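Local atomic coordinates of condensin complex subunit 3 (Schizosaccharomyces pombe, PDB entry 5OQR), a protein that serves as a regulatory subunit of condensin, the complex required to convert interphase chromatin into mitotic-like condensed chromosomes. Residues A246-A251 / F286-D291; L280-F285 / S311-T316; I645-C650 / H707-N712. All coordinates share one frame; numbering follows the deposited sequence.

Contact 1: A246-A251 / F286-D291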
loop_
_atom_site.group_PDB
_atom_site.type_symbol
_atom_site.label_atom_id
_atom_site.label_comp_id
_atom_site.label_asym_id
_atom_site.label_seq_id
_atom_site.Cartn_x
_atom_site.Cartn_y
_atom_site.Cartn_z
ATOM N N ALA A 246 3.624 12.313 -8.734
ATOM C CA ALA A 246 3.097 11.424 -9.762
ATOM C C ALA A 246 2.035 12.121 -10.601
ATOM O O ALA A 246 1.957 11.911 -11.815
ATOM C CB ALA A 246 2.527 10.163 -9.117
ATOM N N ALA A 247 1.210 12.957 -9.969
ATOM C CA ALA A 247 0.198 13.700 -10.708
ATOM C C ALA A 247 0.826 14.742 -11.623
ATOM O O ALA A 247 0.282 15.034 -12.693
ATOM C CB ALA A 247 -0.776 14.363 -9.735
ATOM N N ASP A 248 1.967 15.311 -11.225
ATOM C CA ASP A 248 2.637 16.297 -12.066
ATOM C C ASP A 248 3.312 15.636 -13.260
ATOM O O ASP A 248 3.292 16.178 -14.369
ATOM C CB ASP A 248 3.653 17.087 -11.241
ATOM C CG ASP A 248 3.010 18.187 -10.414
ATOM O OD1 ASP A 248 1.787 18.123 -10.183
ATOM O OD2 ASP A 248 3.730 19.116 -9.994
ATOM N N MET A 249 3.923 14.468 -13.052
ATOM C CA MET A 249 4.487 13.721 -14.169
ATOM C C MET A 249 3.407 13.354 -15.171
ATOM O O MET A 249 3.638 13.373 -16.385
ATOM C CB MET A 249 5.181 12.463 -13.653
ATOM C CG MET A 249 5.610 11.472 -14.737
ATOM S SD MET A 249 5.950 9.837 -14.066
ATOM C CE MET A 249 4.308 9.333 -13.558
ATOM N N LEU A 250 2.222 13.005 -14.676
ATOM C CA LEU A 250 1.121 12.629 -15.551
ATOM C C LEU A 250 0.548 13.845 -16.266
ATOM O O LEU A 250 0.183 13.765 -17.444
ATOM C CB LEU A 250 0.048 11.915 -14.723
ATOM C CG LEU A 250 -1.223 11.366 -15.378
ATOM C CD1 LEU A 250 -2.310 12.426 -15.429
ATOM C CD2 LEU A 250 -0.948 10.802 -16.764
ATOM N N ALA A 251 0.491 14.986 -15.586
ATOM C CA ALA A 251 -0.222 16.149 -16.090
ATOM C C ALA A 251 0.651 17.121 -16.873
ATOM O O ALA A 251 0.110 18.049 -17.482
ATOM C CB ALA A 251 -0.883 16.898 -14.929
ATOM N N PHE A 286 -7.015 16.699 -13.713
ATOM C CA PHE A 286 -7.800 17.920 -13.597
ATOM C C PHE A 286 -7.712 18.558 -12.219
ATOM O O PHE A 286 -8.132 19.708 -12.064
ATOM C CB PHE A 286 -9.262 17.637 -13.947
ATOM C CG PHE A 286 -9.497 17.436 -15.413
ATOM C CD1 PHE A 286 -9.248 18.458 -16.310
ATOM C CD2 PHE A 286 -9.965 16.229 -15.897
ATOM C CE1 PHE A 286 -9.458 18.281 -17.661
ATOM C CE2 PHE A 286 -10.178 16.046 -17.248
ATOM C CZ PHE A 286 -9.923 17.074 -18.130
ATOM N N ASP A 287 -7.191 17.847 -11.219
ATOM C CA ASP A 287 -6.815 18.510 -9.977
ATOM C C ASP A 287 -5.586 19.382 -10.190
ATOM O O ASP A 287 -5.474 20.465 -9.608
ATOM C CB ASP A 287 -6.560 17.477 -8.879
ATOM C CG ASP A 287 -7.840 16.958 -8.249
ATOM O OD1 ASP A 287 -8.839 17.707 -8.217
ATOM O OD2 ASP A 287 -7.846 15.802 -7.777
ATOM N N VAL A 288 -4.662 18.928 -11.036
ATOM C CA VAL A 288 -3.475 19.709 -11.358
ATOM C C VAL A 288 -3.801 20.792 -12.379
ATOM O O VAL A 288 -3.304 21.919 -12.283
ATOM C CB VAL A 288 -2.359 18.777 -11.865
ATOM C CG1 VAL A 288 -1.111 19.570 -12.218
ATOM C CG2 VAL A 288 -2.039 17.713 -10.827
ATOM N N ARG A 289 -4.627 20.471 -13.369
ATOM C CA ARG A 289 -4.925 21.364 -14.486
ATOM C C ARG A 289 -6.418 21.687 -14.469
ATOM O O ARG A 289 -7.162 21.280 -15.365
ATOM C CB ARG A 289 -4.509 20.721 -15.824
ATOM C CG ARG A 289 -3.124 20.074 -15.836
ATOM C CD ARG A 289 -2.010 21.088 -16.023
ATOM N NE ARG A 289 -2.152 21.838 -17.268
ATOM C CZ ARG A 289 -1.676 21.450 -18.447
ATOM N NH1 ARG A 289 -1.015 20.308 -18.570
ATOM N NH2 ARG A 289 -1.863 22.211 -19.513
ATOM N N VAL A 290 -6.855 22.430 -13.449
ATOM C CA VAL A 290 -8.268 22.784 -13.348
ATOM C C VAL A 290 -8.693 23.650 -14.525
ATOM O O VAL A 290 -9.859 23.621 -14.938
ATOM C CB VAL A 290 -8.547 23.492 -12.008
ATOM C CG1 VAL A 290 -10.023 23.848 -11.894
ATOM C CG2 VAL A 290 -8.126 22.615 -10.846
ATOM N N ASP A 291 -7.769 24.437 -15.079
ATOM C CA ASP A 291 -8.110 25.302 -16.202
ATOM C C ASP A 291 -8.652 24.498 -17.377
ATOM O O ASP A 291 -9.550 24.958 -18.092
ATOM C CB ASP A 291 -6.886 26.109 -16.634
ATOM C CG ASP A 291 -5.674 25.233 -16.906
ATOM O OD1 ASP A 291 -5.423 24.301 -16.113
ATOM O OD2 ASP A 291 -4.975 25.472 -17.913
#
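Two neighbouring helices of a HEAT-repeat solenoid meet here: helix 240-257, part of the fifth HEAT repeat, and the C-terminal end of helix 275-288. Ala247 and Ala251, one turn apart on the first helix, face Val288 on the last turn of the second. Each methyl branch of the valine has its own alanine. CG2 lies 3.7 Å from Ala247 CB, and CG1 lies 3.8 Å from Ala251 CB. The torsion of Val288 explains this division: CG1 stands anti to the backbone N (chi1 180°) and CG2 anti to the carbonyl carbon. The small alanines let the backbones come close, with 6.8 Å between the CA atoms of Ala251 and Val288. At the margin Asp248 passes the valine at a slant, and OD1 comes within 3.8 Å of Val288 CG1. This is mere packing for the oxygen, whose polar partner is Lys244, in a salt bridge one turn earlier on the same helix.

Arg289 is the first residue to leave helical geometry. Its chain is bent at chi2 and chi3 and curls back to helix 240-257. NH1 donates a hydrogen bond of 2.7 Å to Ala251 O. The oxygen lies in the guanidinium plane, and the donor sits almost on the extension of the C=O bond, although the N-H...O angle is only 133°. The arginine CG also packs on Ala251 CB at 4.0 Å. Tyr252 touches both Val288 and Arg289 from the first helix. Helices close in sequence packed side by side are the building plan of a HEAT-repeat alpha-solenoid.

Contact 2: L280-F285 / S311-T316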
loop_
_atom_site.group_PDB
_atom_site.type_symbol
_atom_site.label_atom_id
_atom_site.label_comp_id
_atom_site.label_asym_id
_atom_site.label_seq_id
_atom_site.Cartn_x
_atom_site.Cartn_y
_atom_site.Cartn_z
ATOM N N LEU A 280 -9.042 7.494 -12.013
ATOM C CA LEU A 280 -8.215 8.236 -11.069
ATOM C C LEU A 280 -7.238 9.155 -11.791
ATOM O O LEU A 280 -7.037 10.304 -11.382
ATOM C CB LEU A 280 -7.468 7.260 -10.160
ATOM C CG LEU A 280 -6.493 7.853 -9.142
ATOM C CD1 LEU A 280 -7.222 8.712 -8.124
ATOM C CD2 LEU A 280 -5.722 6.744 -8.455
ATOM N N ALA A 281 -6.623 8.667 -12.869
ATOM C CA ALA A 281 -5.701 9.499 -13.634
ATOM C C ALA A 281 -6.392 10.748 -14.165
ATOM O O ALA A 281 -5.836 11.849 -14.099
ATOM C CB ALA A 281 -5.099 8.690 -14.782
ATOM N N ILE A 282 -7.606 10.599 -14.694
ATOM C CA ILE A 282 -8.340 11.751 -15.207
ATOM C C ILE A 282 -8.610 12.743 -14.085
ATOM O O ILE A 282 -8.385 13.949 -14.229
ATOM C CB ILE A 282 -9.645 11.294 -15.887
ATOM C CG1 ILE A 282 -9.330 10.471 -17.137
ATOM C CG2 ILE A 282 -10.518 12.495 -16.257
ATOM C CD1 ILE A 282 -10.531 9.758 -17.727
ATOM N N LYS A 283 -9.103 12.248 -12.950
ATOM C CA LYS A 283 -9.411 13.133 -11.833
ATOM C C LYS A 283 -8.167 13.865 -11.351
ATOM O O LYS A 283 -8.216 15.067 -11.073
ATOM C CB LYS A 283 -10.041 12.333 -10.695
ATOM C CG LYS A 283 -11.359 11.690 -11.068
ATOM C CD LYS A 283 -12.072 11.114 -9.865
ATOM C CE LYS A 283 -13.474 10.667 -10.228
ATOM N NZ LYS A 283 -14.240 10.181 -9.054
ATOM N N LYS A 284 -7.041 13.159 -11.250
ATOM C CA LYS A 284 -5.817 13.798 -10.782
ATOM C C LYS A 284 -5.281 14.790 -11.807
ATOM O O LYS A 284 -4.761 15.847 -11.438
ATOM C CB LYS A 284 -4.763 12.737 -10.456
ATOM C CG LYS A 284 -5.031 11.956 -9.179
ATOM C CD LYS A 284 -5.191 12.884 -7.986
ATOM C CE LYS A 284 -4.907 12.173 -6.675
ATOM N NZ LYS A 284 -5.983 11.216 -6.301
ATOM N N PHE A 285 -5.393 14.468 -13.094
ATOM C CA PHE A 285 -4.980 15.416 -14.122
ATOM C C PHE A 285 -5.709 16.744 -13.965
ATOM O O PHE A 285 -5.097 17.813 -14.067
ATOM C CB PHE A 285 -5.235 14.830 -15.510
ATOM C CG PHE A 285 -4.995 15.801 -16.631
ATOM C CD1 PHE A 285 -6.030 16.575 -17.126
ATOM C CD2 PHE A 285 -3.736 15.942 -17.187
ATOM C CE1 PHE A 285 -5.816 17.472 -18.152
ATOM C CE2 PHE A 285 -3.513 16.837 -18.216
ATOM C CZ PHE A 285 -4.555 17.603 -18.699
ATOM N N SER A 311 -15.971 7.941 -23.982
ATOM C CA SER A 311 -17.102 7.764 -23.077
ATOM C C SER A 311 -16.654 7.801 -21.621
ATOM O O SER A 311 -17.360 8.340 -20.762
ATOM C CB SER A 311 -17.820 6.452 -23.385
ATOM O OG SER A 311 -16.993 5.337 -23.106
ATOM N N LEU A 312 -15.487 7.227 -21.324
ATOM C CA LEU A 312 -14.974 7.264 -19.960
ATOM C C LEU A 312 -14.682 8.692 -19.525
ATOM O O LEU A 312 -14.888 9.049 -18.360
ATOM C CB LEU A 312 -13.713 6.410 -19.854
ATOM C CG LEU A 312 -13.101 6.304 -18.455
ATOM C CD1 LEU A 312 -13.955 5.430 -17.564
ATOM C CD2 LEU A 312 -11.699 5.763 -18.543
ATOM N N LEU A 313 -14.199 9.525 -20.447
ATOM C CA LEU A 313 -13.904 10.913 -20.108
ATOM C C LEU A 313 -15.164 11.663 -19.700
ATOM O O LEU A 313 -15.145 12.448 -18.745
ATOM C CB LEU A 313 -13.232 11.607 -21.293
ATOM C CG LEU A 313 -12.926 13.093 -21.099
ATOM C CD1 LEU A 313 -11.980 13.307 -19.925
ATOM C CD2 LEU A 313 -12.351 13.677 -22.374
ATOM N N ALA A 314 -16.267 11.448 -20.417
ATOM C CA ALA A 314 -17.508 12.132 -20.076
ATOM C C ALA A 314 -18.040 11.664 -18.727
ATOM O O ALA A 314 -18.499 12.477 -17.918
ATOM C CB ALA A 314 -18.547 11.906 -21.175
ATOM N N ARG A 315 -17.983 10.358 -18.465
ATOM C CA ARG A 315 -18.473 9.835 -17.195
ATOM C C ARG A 315 -17.650 10.364 -16.028
ATOM O O ARG A 315 -18.190 10.627 -14.947
ATOM C CB ARG A 315 -18.459 8.306 -17.226
ATOM C CG ARG A 315 -18.599 7.635 -15.863
ATOM C CD ARG A 315 -17.236 7.332 -15.249
ATOM N NE ARG A 315 -17.347 6.584 -13.999
ATOM C CZ ARG A 315 -17.078 5.291 -13.851
ATOM N NH1 ARG A 315 -17.220 4.725 -12.663
ATOM N NH2 ARG A 315 -16.663 4.555 -14.873
ATOM N N THR A 316 -16.338 10.518 -16.221
ATOM C CA THR A 316 -15.490 11.042 -15.156
ATOM C C THR A 316 -15.687 12.544 -14.987
ATOM O O THR A 316 -15.763 13.041 -13.858
ATOM C CB THR A 316 -14.023 10.727 -15.446
ATOM O OG1 THR A 316 -13.873 9.326 -15.710
ATOM C CG2 THR A 316 -13.153 11.102 -14.254
#
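Ile282 and Thr316 bury the most surface in this contact between helices 275-288 and 308-324. Their methyl groups meet directly: Ile282 CG2 is 3.6 Å from Thr316 CG2. The two side chains pass at a slant. A chi1 of -66° in Ile282 (to CG1) and of -52° in Thr316 (to OG1) leaves CG2 anti to the backbone N in both, and this brings the two methyls together. The other isoleucine branch runs on past the threonine, with CD1 3.9 Å from Thr316 OG1. That hydroxyl does not bond across the contact. It donates to Leu312 O, one turn back in its own helix, at 2.9 Å. The same carbonyl oxygen takes the backbone N-H of Thr316 from the opposite face of its plane. The hydroxyl is thus satisfied within the helix, while its methyl meets the neighbouring helix.

Leu313 adds a further apolar contact, its CD1 4.0 Å from Ile282 CG2. Leu312 CD2 comes up to the far end of the isoleucine, 4.2 Å from CD1. The extended Lys283 lays CG 3.7 Å from Thr316 CG2. Its ammonium group goes on to a salt bridge with Glu319, which also pairs with Arg315.

The short helix segments cross at -57°, with their axes 10.2 Å apart. Such apolar packing between inclined helices close in sequence is in keeping with the all-helical superhelix of HEAT-repeat proteins.

Contact 3: I645-C650 / H707-N712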
loop_
_atom_site.group_PDB
_atom_site.type_symbol
_atom_site.label_atom_id
_atom_site.label_comp_id
_atom_site.label_asym_id
_atom_site.label_seq_id
_atom_site.Cartn_x
_atom_site.Cartn_y
_atom_site.Cartn_z
ATOM N N ILE A 645 -7.106 -8.595 23.495
ATOM C CA ILE A 645 -5.891 -9.073 22.845
ATOM C C ILE A 645 -4.844 -9.442 23.886
ATOM O O ILE A 645 -4.132 -10.442 23.743
ATOM C CB ILE A 645 -5.369 -8.015 21.855
ATOM C CG1 ILE A 645 -6.418 -7.751 20.770
ATOM C CG2 ILE A 645 -4.056 -8.470 21.217
ATOM C CD1 ILE A 645 -6.119 -6.558 19.892
ATOM N N ALA A 646 -4.734 -8.650 24.954
ATOM C CA ALA A 646 -3.815 -8.987 26.034
ATOM C C ALA A 646 -4.244 -10.258 26.754
ATOM O O ALA A 646 -3.403 -10.960 27.324
ATOM C CB ALA A 646 -3.717 -7.823 27.018
ATOM N N THR A 647 -5.539 -10.577 26.728
ATOM C CA THR A 647 -6.037 -11.751 27.437
ATOM C C THR A 647 -5.623 -13.050 26.756
ATOM O O THR A 647 -5.524 -14.088 27.419
ATOM C CB THR A 647 -7.557 -11.668 27.554
ATOM O OG1 THR A 647 -7.906 -10.533 28.353
ATOM C CG2 THR A 647 -8.136 -12.927 28.192
ATOM N N ILE A 648 -5.391 -13.023 25.447
ATOM C CA ILE A 648 -4.931 -14.190 24.703
ATOM C C ILE A 648 -3.536 -13.995 24.147
ATOM O O ILE A 648 -2.975 -14.929 23.557
ATOM C CB ILE A 648 -5.917 -14.567 23.576
ATOM C CG1 ILE A 648 -6.168 -13.391 22.625
ATOM C CG2 ILE A 648 -7.231 -15.049 24.162
ATOM C CD1 ILE A 648 -5.215 -13.322 21.459
ATOM N N PHE A 649 -2.960 -12.806 24.318
ATOM C CA PHE A 649 -1.590 -12.508 23.921
ATOM C C PHE A 649 -0.636 -13.674 24.161
ATOM O O PHE A 649 -0.036 -14.210 23.222
ATOM C CB PHE A 649 -1.133 -11.268 24.696
ATOM C CG PHE A 649 0.214 -10.745 24.294
ATOM C CD1 PHE A 649 1.373 -11.384 24.696
ATOM C CD2 PHE A 649 0.319 -9.594 23.538
ATOM C CE1 PHE A 649 2.607 -10.895 24.331
ATOM C CE2 PHE A 649 1.548 -9.101 23.176
ATOM C CZ PHE A 649 2.694 -9.750 23.570
ATOM N N CYS A 650 -0.478 -14.072 25.424
ATOM C CA CYS A 650 0.557 -15.041 25.773
ATOM C C CYS A 650 0.334 -16.370 25.065
ATOM O O CYS A 650 1.271 -16.959 24.520
ATOM C CB CYS A 650 0.596 -15.237 27.289
ATOM S SG CYS A 650 1.202 -13.806 28.197
ATOM N N HIS A 707 -1.456 -2.976 29.524
ATOM C CA HIS A 707 -0.084 -3.465 29.593
ATOM C C HIS A 707 0.255 -3.973 30.988
ATOM O O HIS A 707 0.956 -4.980 31.132
ATOM C CB HIS A 707 0.884 -2.364 29.164
ATOM C CG HIS A 707 1.167 -2.348 27.693
ATOM N ND1 HIS A 707 2.008 -1.426 27.111
ATOM C CD2 HIS A 707 0.724 -3.139 26.688
ATOM C CE1 HIS A 707 2.076 -1.652 25.812
ATOM N NE2 HIS A 707 1.305 -2.685 25.530
ATOM N N LEU A 708 -0.228 -3.298 32.028
ATOM C CA LEU A 708 -0.049 -3.835 33.369
ATOM C C LEU A 708 -0.873 -5.100 33.561
ATOM O O LEU A 708 -0.459 -6.004 34.295
ATOM C CB LEU A 708 -0.419 -2.787 34.417
ATOM C CG LEU A 708 0.126 -3.050 35.822
ATOM C CD1 LEU A 708 1.648 -3.003 35.841
ATOM C CD2 LEU A 708 -0.442 -2.046 36.805
ATOM N N HIS A 709 -2.034 -5.182 32.912
ATOM C CA HIS A 709 -2.782 -6.432 32.891
ATOM C C HIS A 709 -2.016 -7.509 32.139
ATOM O O HIS A 709 -2.046 -8.684 32.520
ATOM C CB HIS A 709 -4.157 -6.209 32.259
ATOM C CG HIS A 709 -4.895 -7.474 31.959
ATOM N ND1 HIS A 709 -5.229 -7.856 30.678
ATOM C CD2 HIS A 709 -5.352 -8.454 32.773
ATOM C CE1 HIS A 709 -5.865 -9.013 30.715
ATOM N NE2 HIS A 709 -5.952 -9.398 31.975
ATOM N N LEU A 710 -1.313 -7.127 31.071
ATOM C CA LEU A 710 -0.532 -8.096 30.313
ATOM C C LEU A 710 0.644 -8.615 31.131
ATOM O O LEU A 710 1.020 -9.786 31.015
ATOM C CB LEU A 710 -0.046 -7.465 29.009
ATOM C CG LEU A 710 0.754 -8.375 28.077
ATOM C CD1 LEU A 710 -0.077 -9.565 27.634
ATOM C CD2 LEU A 710 1.253 -7.594 26.880
ATOM N N ALA A 711 1.244 -7.755 31.955
ATOM C CA ALA A 711 2.290 -8.208 32.863
ATOM C C ALA A 711 1.780 -9.328 33.759
ATOM O O ALA A 711 2.433 -10.366 33.913
ATOM C CB ALA A 711 2.794 -7.034 33.699
ATOM N N ASN A 712 0.600 -9.139 34.354
ATOM C CA ASN A 712 0.008 -10.189 35.173
ATOM C C ASN A 712 -0.196 -11.468 34.369
ATOM O O ASN A 712 0.034 -12.571 34.877
ATOM C CB ASN A 712 -1.319 -9.708 35.760
ATOM C CG ASN A 712 -1.162 -8.463 36.602
ATOM O OD1 ASN A 712 -0.098 -8.207 37.163
ATOM N ND2 ASN A 712 -2.226 -7.676 36.694
#
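Leu710 lies across the ring of Phe649, the two side chains meeting at about a right angle. Its CD2 methyl sits over the middle of one ring face, 4.0 Å from the centroid and only 10° off the ring normal. This is a CH-pi contact. The other methyl, CD1, reaches the root of the phenylalanine, 3.6 Å from CG. The leucine thus spans one face, from the CB-CG end to the centre. Phe649 has CG anti to the backbone N (chi1 -174°), which sends the ring from helix 639-661 to the leucine. CD1 of Leu710 also packs on Ala646 CB at 4.1 Å. With only a methyl at Ala646, the CA atoms of Ala646 and Leu710 come within 5.5 Å.

Helix 706-717 opens the ninth HEAT repeat, and its segment runs at 30° to that of helix 639-661, the axes 9.0 Å apart. Both belong to the C-terminal condensin-subunit family region. Leu680 and Met679 of the intervening helix 669-682 touch Phe649, and Leu680 also touches Leu710, so the leucine-phenylalanine pair lies in a core shared by three helices.

His709, one residue before the leucine, covers the other part of the contact. Its ring presents an edge to Thr647, whose OG1 lies near the ring plane, 3.5 Å from CE1. The hydroxyl is hydrogen-bonded to Trp643 O, one turn earlier in its own helix. Beside it Ala646 CB approaches His709 ND1 at 4.0 Å, oblique to the ring. The imidazole also stacks on the ring of Trp643.

From the N terminus, contact 1 opens at helix 240-257 and closes at residues 286-291. Contact 2 opens at 280-285, before contact 1 has closed, and closes at 311-316, so the two cross along the chain. Both use helix 275-288, which therefore packs on helix 240-257 and on helix 308-324. Phe285 touches Leu250 and Ala251, and Phe286 touches Leu313, joining the two contacts in space; their centres are 12 Å apart. Contact 3 comes much later. It closes a 56-residue loop that includes helix 669-682 and brings helix 639-661 against helix 706-717. It lies on the opposite side of the chain's centre, its own centre about 50 Å from the centres of contacts 1 and 2.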